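Local coordinates for protein LRA-12 (Uncultured bacterium, PDB 5AEB) that probably hydrolyses the beta-lactam ring of antibiotics, carbapenems among them, as a class B3 metallo-beta-lactamase with two zinc ions, at residues S119-H127 / V190-Y201. Sequence-based numbering, arbitrary orientation.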
ATOM      1  N   SER A 119      -3.018  13.176 -12.787  1.00 31.76           N
ATOM      2  CA  SER A 119      -2.759  14.445 -13.469  1.00 33.73           C
ATOM      3  C   SER A 119      -2.876  15.686 -12.559  1.00 34.51           C
ATOM      4  O   SER A 119      -2.335  16.733 -12.885  1.00 36.62           O
ATOM      5  CB  SER A 119      -3.643  14.600 -14.721  1.00 33.93           C
ATOM      6  OG  SER A 119      -4.883  15.167 -14.383  1.00 32.80           O
ATOM      7  N   SER A 120      -3.599  15.585 -11.452  1.00 33.74           N
ATOM      8  CA  SER A 120      -3.553  16.644 -10.443  1.00 33.83           C
ATOM      9  C   SER A 120      -2.573  16.313  -9.280  1.00 33.36           C
ATOM     10  O   SER A 120      -2.583  16.993  -8.241  1.00 32.74           O
ATOM     11  CB  SER A 120      -4.940  16.917  -9.894  1.00 33.48           C
ATOM     12  OG  SER A 120      -5.389  15.838  -9.089  1.00 32.97           O
ATOM     13  N   ASP A 121      -1.744  15.280  -9.454  1.00 32.19           N
ATOM     14  CA  ASP A 121      -0.741  14.938  -8.440  1.00 32.99           C
ATOM     15  C   ASP A 121       0.119  16.170  -8.071  1.00 33.76           C
ATOM     16  O   ASP A 121       0.687  16.804  -8.954  1.00 34.50           O
ATOM     17  CB  ASP A 121       0.142  13.777  -8.927  1.00 33.14           C
ATOM     18  CG  ASP A 121       1.157  13.307  -7.867  1.00 34.05           C
ATOM     19  OD1 ASP A 121       1.952  14.132  -7.380  1.00 34.40           O
ATOM     20  OD2 ASP A 121       1.179  12.099  -7.529  1.00 33.79           O
ATOM     21  N   TYR A 122       0.228  16.491  -6.783  1.00 33.57           N
ATOM     22  CA  TYR A 122       1.011  17.675  -6.365  1.00 35.31           C
ATOM     23  C   TYR A 122       2.463  17.654  -6.880  1.00 36.31           C
ATOM     24  O   TYR A 122       3.039  18.699  -7.128  1.00 37.81           O
ATOM     25  CB  TYR A 122       0.982  17.907  -4.836  1.00 34.68           C
ATOM     26  CG  TYR A 122       1.878  16.965  -4.020  1.00 34.00           C
ATOM     27  CD1 TYR A 122       1.400  15.725  -3.568  1.00 32.43           C
ATOM     28  CD2 TYR A 122       3.199  17.321  -3.697  1.00 34.49           C
ATOM     29  CE1 TYR A 122       2.207  14.863  -2.828  1.00 32.13           C
ATOM     30  CE2 TYR A 122       4.011  16.472  -2.956  1.00 34.22           C
ATOM     31  CZ  TYR A 122       3.510  15.233  -2.518  1.00 32.92           C
ATOM     32  OH  TYR A 122       4.320  14.373  -1.782  1.00 32.02           O
ATOM     33  N   ALA A 123       3.026  16.466  -7.057  1.00 36.22           N
ATOM     34  CA  ALA A 123       4.440  16.316  -7.401  1.00 38.52           C
ATOM     35  C   ALA A 123       4.659  15.985  -8.865  1.00 40.19           C
ATOM     36  O   ALA A 123       5.647  16.423  -9.465  1.00 41.81           O
ATOM     37  CB  ALA A 123       5.114  15.280  -6.511  1.00 36.90           C
ATOM     38  N   PHE A 124       3.738  15.228  -9.446  1.00 40.44           N
ATOM     39  CA  PHE A 124       3.912  14.774 -10.817  1.00 42.47           C
ATOM     40  C   PHE A 124       2.749  15.130 -11.713  1.00 42.30           C
ATOM     41  O   PHE A 124       2.640  14.602 -12.806  1.00 42.42           O
ATOM     42  CB  PHE A 124       4.139  13.266 -10.842  1.00 43.70           C
ATOM     43  CG  PHE A 124       5.283  12.822  -9.990  1.00 45.87           C
ATOM     44  CD1 PHE A 124       6.580  13.251 -10.275  1.00 47.59           C
ATOM     45  CD2 PHE A 124       5.066  11.996  -8.894  1.00 45.57           C
ATOM     46  CE1 PHE A 124       7.641  12.854  -9.485  1.00 48.60           C
ATOM     47  CE2 PHE A 124       6.126  11.588  -8.104  1.00 46.07           C
ATOM     48  CZ  PHE A 124       7.416  12.016  -8.405  1.00 47.43           C
ATOM     49  N   GLY A 125       1.892  16.029 -11.248  1.00 41.90           N
ATOM     50  CA  GLY A 125       0.735  16.438 -12.013  1.00 43.32           C
ATOM     51  C   GLY A 125       1.097  17.249 -13.235  1.00 46.08           C
ATOM     52  O   GLY A 125       2.278  17.344 -13.623  1.00 46.12           O
ATOM     53  N   GLY A 126       0.066  17.815 -13.852  1.00 47.30           N
ATOM     54  CA  GLY A 126       0.236  18.734 -14.980  1.00 50.70           C
ATOM     55  C   GLY A 126       0.681  18.153 -16.313  1.00 51.49           C
ATOM     56  O   GLY A 126       0.610  18.846 -17.314  1.00 54.14           O
ATOM     57  N   HIS A 127       1.143  16.901 -16.334  1.00 50.71           N
ATOM     58  CA  HIS A 127       1.580  16.248 -17.576  1.00 50.47           C
ATOM     59  C   HIS A 127       0.661  15.125 -18.012  1.00 47.52           C
ATOM     60  O   HIS A 127       1.103  14.180 -18.678  1.00 46.33           O
ATOM     61  CB  HIS A 127       3.018  15.726 -17.445  1.00 54.10           C
ATOM     62  CG  HIS A 127       4.068  16.812 -17.285  1.00 57.65           C
ATOM     63  ND1 HIS A 127       4.690  17.056 -16.110  1.00 57.94           N
ATOM     64  CD2 HIS A 127       4.612  17.708 -18.208  1.00 61.10           C
ATOM     65  CE1 HIS A 127       5.576  18.062 -16.267  1.00 60.22           C
ATOM     66  NE2 HIS A 127       5.530  18.460 -17.549  1.00 62.87           N
ATOM     67  N   VAL A 190       8.885  12.646  -1.812  1.00 27.49           N
ATOM     68  CA  VAL A 190       8.931  12.407  -3.234  1.00 29.86           C
ATOM     69  C   VAL A 190       9.552  13.614  -3.961  1.00 31.45           C
ATOM     70  O   VAL A 190      10.117  13.466  -5.036  1.00 32.18           O
ATOM     71  CB  VAL A 190       7.492  12.075  -3.732  1.00 29.73           C
ATOM     72  CG1 VAL A 190       7.284  12.411  -5.199  1.00 31.36           C
ATOM     73  CG2 VAL A 190       7.169  10.619  -3.467  1.00 29.88           C
ATOM     74  N   ILE A 191       9.432  14.794  -3.366  1.00 32.68           N
ATOM     75  CA  ILE A 191       9.909  16.034  -3.983  1.00 36.07           C
ATOM     76  C   ILE A 191      11.403  16.266  -3.762  1.00 38.65           C
ATOM     77  O   ILE A 191      11.991  15.797  -2.785  1.00 38.78           O
ATOM     78  CB  ILE A 191       9.121  17.276  -3.499  1.00 35.58           C
ATOM     79  CG1 ILE A 191       8.673  17.110  -2.041  1.00 35.13           C
ATOM     80  CG2 ILE A 191       7.905  17.475  -4.384  1.00 35.82           C
ATOM     81  CD1 ILE A 191       9.058  18.222  -1.090  1.00 34.53           C
ATOM     82  N   GLU A 192      12.021  17.004  -4.670  1.00 42.69           N
ATOM     83  CA  GLU A 192      13.436  17.347  -4.516  1.00 45.87           C
ATOM     84  C   GLU A 192      13.642  18.697  -3.840  1.00 45.26           C
ATOM     85  O   GLU A 192      14.728  18.990  -3.376  1.00 46.87           O
ATOM     86  CB  GLU A 192      14.160  17.261  -5.866  1.00 49.68           C
ATOM     87  CG  GLU A 192      14.238  15.827  -6.375  1.00 53.70           C
ATOM     88  CD  GLU A 192      14.351  15.720  -7.885  1.00 58.21           C
ATOM     89  OE1 GLU A 192      13.513  16.312  -8.611  1.00 62.23           O
ATOM     90  OE2 GLU A 192      15.282  15.029  -8.355  1.00 60.88           O
ATOM     91  N   LYS A 193      12.585  19.502  -3.765  1.00 45.19           N
ATOM     92  CA  LYS A 193      12.666  20.847  -3.192  1.00 44.44           C
ATOM     93  C   LYS A 193      12.186  20.924  -1.735  1.00 42.49           C
ATOM     94  O   LYS A 193      11.748  19.925  -1.164  1.00 40.63           O
ATOM     95  CB  LYS A 193      11.929  21.863  -4.088  1.00 46.66           C
ATOM     96  CG  LYS A 193      10.431  21.624  -4.273  1.00 47.26           C
ATOM     97  CD  LYS A 193       9.819  22.629  -5.246  1.00 48.84           C
ATOM     98  CE  LYS A 193       9.953  22.178  -6.692  1.00 50.22           C
ATOM     99  NZ  LYS A 193       9.931  23.312  -7.661  1.00 52.06           N
ATOM    100  N   LYS A 194      12.307  22.114  -1.145  1.00 41.40           N
ATOM    101  CA  LYS A 194      11.854  22.398   0.215  1.00 40.54           C
ATOM    102  C   LYS A 194      10.331  22.381   0.284  1.00 39.49           C
ATOM    103  O   LYS A 194       9.662  22.765  -0.686  1.00 39.61           O
ATOM    104  CB  LYS A 194      12.339  23.790   0.642  1.00 41.86           C
ATOM    105  CG  LYS A 194      13.523  23.817   1.590  1.00 43.55           C
ATOM    106  CD  LYS A 194      14.813  23.359   0.925  1.00 45.00           C
ATOM    107  CE  LYS A 194      15.825  22.880   1.961  1.00 44.85           C
ATOM    108  NZ  LYS A 194      16.984  22.280   1.254  1.00 45.42           N
ATOM    109  N   PHE A 195       9.792  21.980   1.434  1.00 37.37           N
ATOM    110  CA  PHE A 195       8.347  21.960   1.664  1.00 36.64           C
ATOM    111  C   PHE A 195       7.673  23.284   1.339  1.00 38.37           C
ATOM    112  O   PHE A 195       6.601  23.305   0.702  1.00 38.76           O
ATOM    113  CB  PHE A 195       8.031  21.589   3.117  1.00 34.82           C
ATOM    114  CG  PHE A 195       8.277  20.145   3.445  1.00 32.91           C
ATOM    115  CD1 PHE A 195       7.834  19.138   2.599  1.00 31.54           C
ATOM    116  CD2 PHE A 195       8.918  19.797   4.621  1.00 32.53           C
ATOM    117  CE1 PHE A 195       8.056  17.805   2.908  1.00 30.68           C
ATOM    118  CE2 PHE A 195       9.137  18.469   4.935  1.00 31.50           C
ATOM    119  CZ  PHE A 195       8.702  17.470   4.082  1.00 30.20           C
ATOM    120  N   SER A 196       8.313  24.375   1.763  1.00 39.58           N
ATOM    121  CA  SER A 196       7.803  25.736   1.560  1.00 42.11           C
ATOM    122  C   SER A 196       7.587  26.109   0.096  1.00 42.63           C
ATOM    123  O   SER A 196       6.839  27.026  -0.189  1.00 45.14           O
ATOM    124  CB  SER A 196       8.737  26.757   2.214  1.00 43.07           C
ATOM    125  OG  SER A 196       9.955  26.859   1.489  1.00 44.13           O
ATOM    126  N   GLU A 197       8.240  25.400  -0.817  1.00 42.53           N
ATOM    127  CA  GLU A 197       8.121  25.667  -2.242  1.00 43.96           C
ATOM    128  C   GLU A 197       7.135  24.744  -2.952  1.00 43.41           C
ATOM    129  O   GLU A 197       6.972  24.839  -4.152  1.00 44.07           O
ATOM    130  CB  GLU A 197       9.490  25.566  -2.912  1.00 46.12           C
ATOM    131  CG  GLU A 197      10.516  26.545  -2.364  1.00 48.81           C
ATOM    132  CD  GLU A 197      11.905  26.295  -2.905  1.00 51.31           C
ATOM    133  OE1 GLU A 197      12.101  25.277  -3.603  1.00 52.55           O
ATOM    134  OE2 GLU A 197      12.808  27.120  -2.635  1.00 53.67           O
ATOM    135  N   VAL A 198       6.497  23.838  -2.216  1.00 43.06           N
ATOM    136  CA  VAL A 198       5.507  22.923  -2.799  1.00 42.96           C
ATOM    137  C   VAL A 198       4.159  23.564  -2.573  1.00 43.89           C
ATOM    138  O   VAL A 198       3.471  23.257  -1.597  1.00 43.96           O
ATOM    139  CB  VAL A 198       5.507  21.541  -2.111  1.00 41.32           C
ATOM    140  CG1 VAL A 198       4.624  20.568  -2.885  1.00 40.26           C
ATOM    141  CG2 VAL A 198       6.928  21.001  -1.958  1.00 40.20           C
ATOM    142  N   SER A 199       3.785  24.472  -3.461  1.00 45.10           N
ATOM    143  CA  SER A 199       2.672  25.370  -3.157  1.00 46.56           C
ATOM    144  C   SER A 199       1.244  24.763  -3.301  1.00 46.15           C
ATOM    145  O   SER A 199       0.336  25.165  -2.545  1.00 46.88           O
ATOM    146  CB  SER A 199       2.816  26.728  -3.891  1.00 47.55           C
ATOM    147  OG  SER A 199       3.951  27.462  -3.445  1.00 46.70           O
ATOM    148  N   SER A 200       1.044  23.821  -4.239  1.00 44.48           N
ATOM    149  CA  SER A 200      -0.281  23.168  -4.421  1.00 43.44           C
ATOM    150  C   SER A 200      -0.560  22.057  -3.387  1.00 41.17           C
ATOM    151  O   SER A 200      -1.444  21.205  -3.576  1.00 41.06           O
ATOM    152  CB  SER A 200      -0.428  22.598  -5.830  1.00 44.54           C
ATOM    153  OG  SER A 200       0.429  21.484  -5.993  1.00 43.24           O
ATOM    154  N   TYR A 201       0.232  22.053  -2.322  1.00 38.35           N
ATOM    155  CA  TYR A 201       0.038  21.183  -1.184  1.00 35.11           C
ATOM    156  C   TYR A 201       0.483  21.998   0.031  1.00 35.17           C
ATOM    157  O   TYR A 201       1.553  21.751   0.589  1.00 34.23           O
ATOM    158  CB  TYR A 201       0.865  19.912  -1.338  1.00 33.02           C
ATOM    159  CG  TYR A 201       0.538  18.805  -0.342  1.00 30.92           C
ATOM    160  CD1 TYR A 201      -0.332  19.022   0.740  1.00 30.82           C
ATOM    161  CD2 TYR A 201       1.146  17.566  -0.448  1.00 29.56           C
ATOM    162  CE1 TYR A 201      -0.605  18.017   1.658  1.00 29.52           C
ATOM    163  CE2 TYR A 201       0.885  16.561   0.469  1.00 28.11           C
ATOM    164  CZ  TYR A 201       0.019  16.787   1.515  1.00 28.52           C
ATOM    165  OH  TYR A 201      -0.228  15.778   2.421  1.00 27.77           O
TER
HETATM  166  O   HOH W   1       6.899  14.109  -0.903  1.00 12.11           O
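Y122 turns its CG between its own backbone N and carbonyl carbon (chi1 76°), while Y201 holds CG anti to the backbone N (chi1 -169°). These two torsions bring the rings together in an edge-to-face pair, with the edge of Y201 toward the face of Y122. The ring centroids are 4.9 Å apart and the planes meet at 68°. Y201 CD2 sits over the centre of the Y122 ring and comes to 3.6 Å from Y122 CD1. The opposite face of the Y122 ring carries A123 CB, offset toward the rim. V198 CG1 approaches Y122 CD2 obliquely at 3.6 Å. The OH of Y122 has two polar partners. It hydrogen-bonds to the backbone O of H161, a zinc ligand, and accepts from a water in the plane of the ring. That water accepts in turn from V190 N, so it links the two loops.

A second apolar patch lies beside this one. A123 CB packs against V190 CG1 at 3.8 Å and, less closely, against I191 CG2. F124 CE2 and CZ both come to 3.2 Å from V190 CG1, a tight, oblique approach. D121 OD1 accepts two backbone N-H groups of its own loop. The bond from A123 N, nearly along the C-O axis, makes an Asx turn. The bond from F124 N, from above the carboxylate plane, makes an Asx motif.

The contact borders the active site, since the V190 side chain lies about 5 Å from a zinc ion and touches H161. The 119-127 loop runs between helix 111-115 and strand 138-140. Residues 190-201 lie in the loop between strand 178-184 and helix 204-216, whose I204 and Y208 also pack on Y122 and whose D207 OD2 is hydrogen-bonded to Y201 OH.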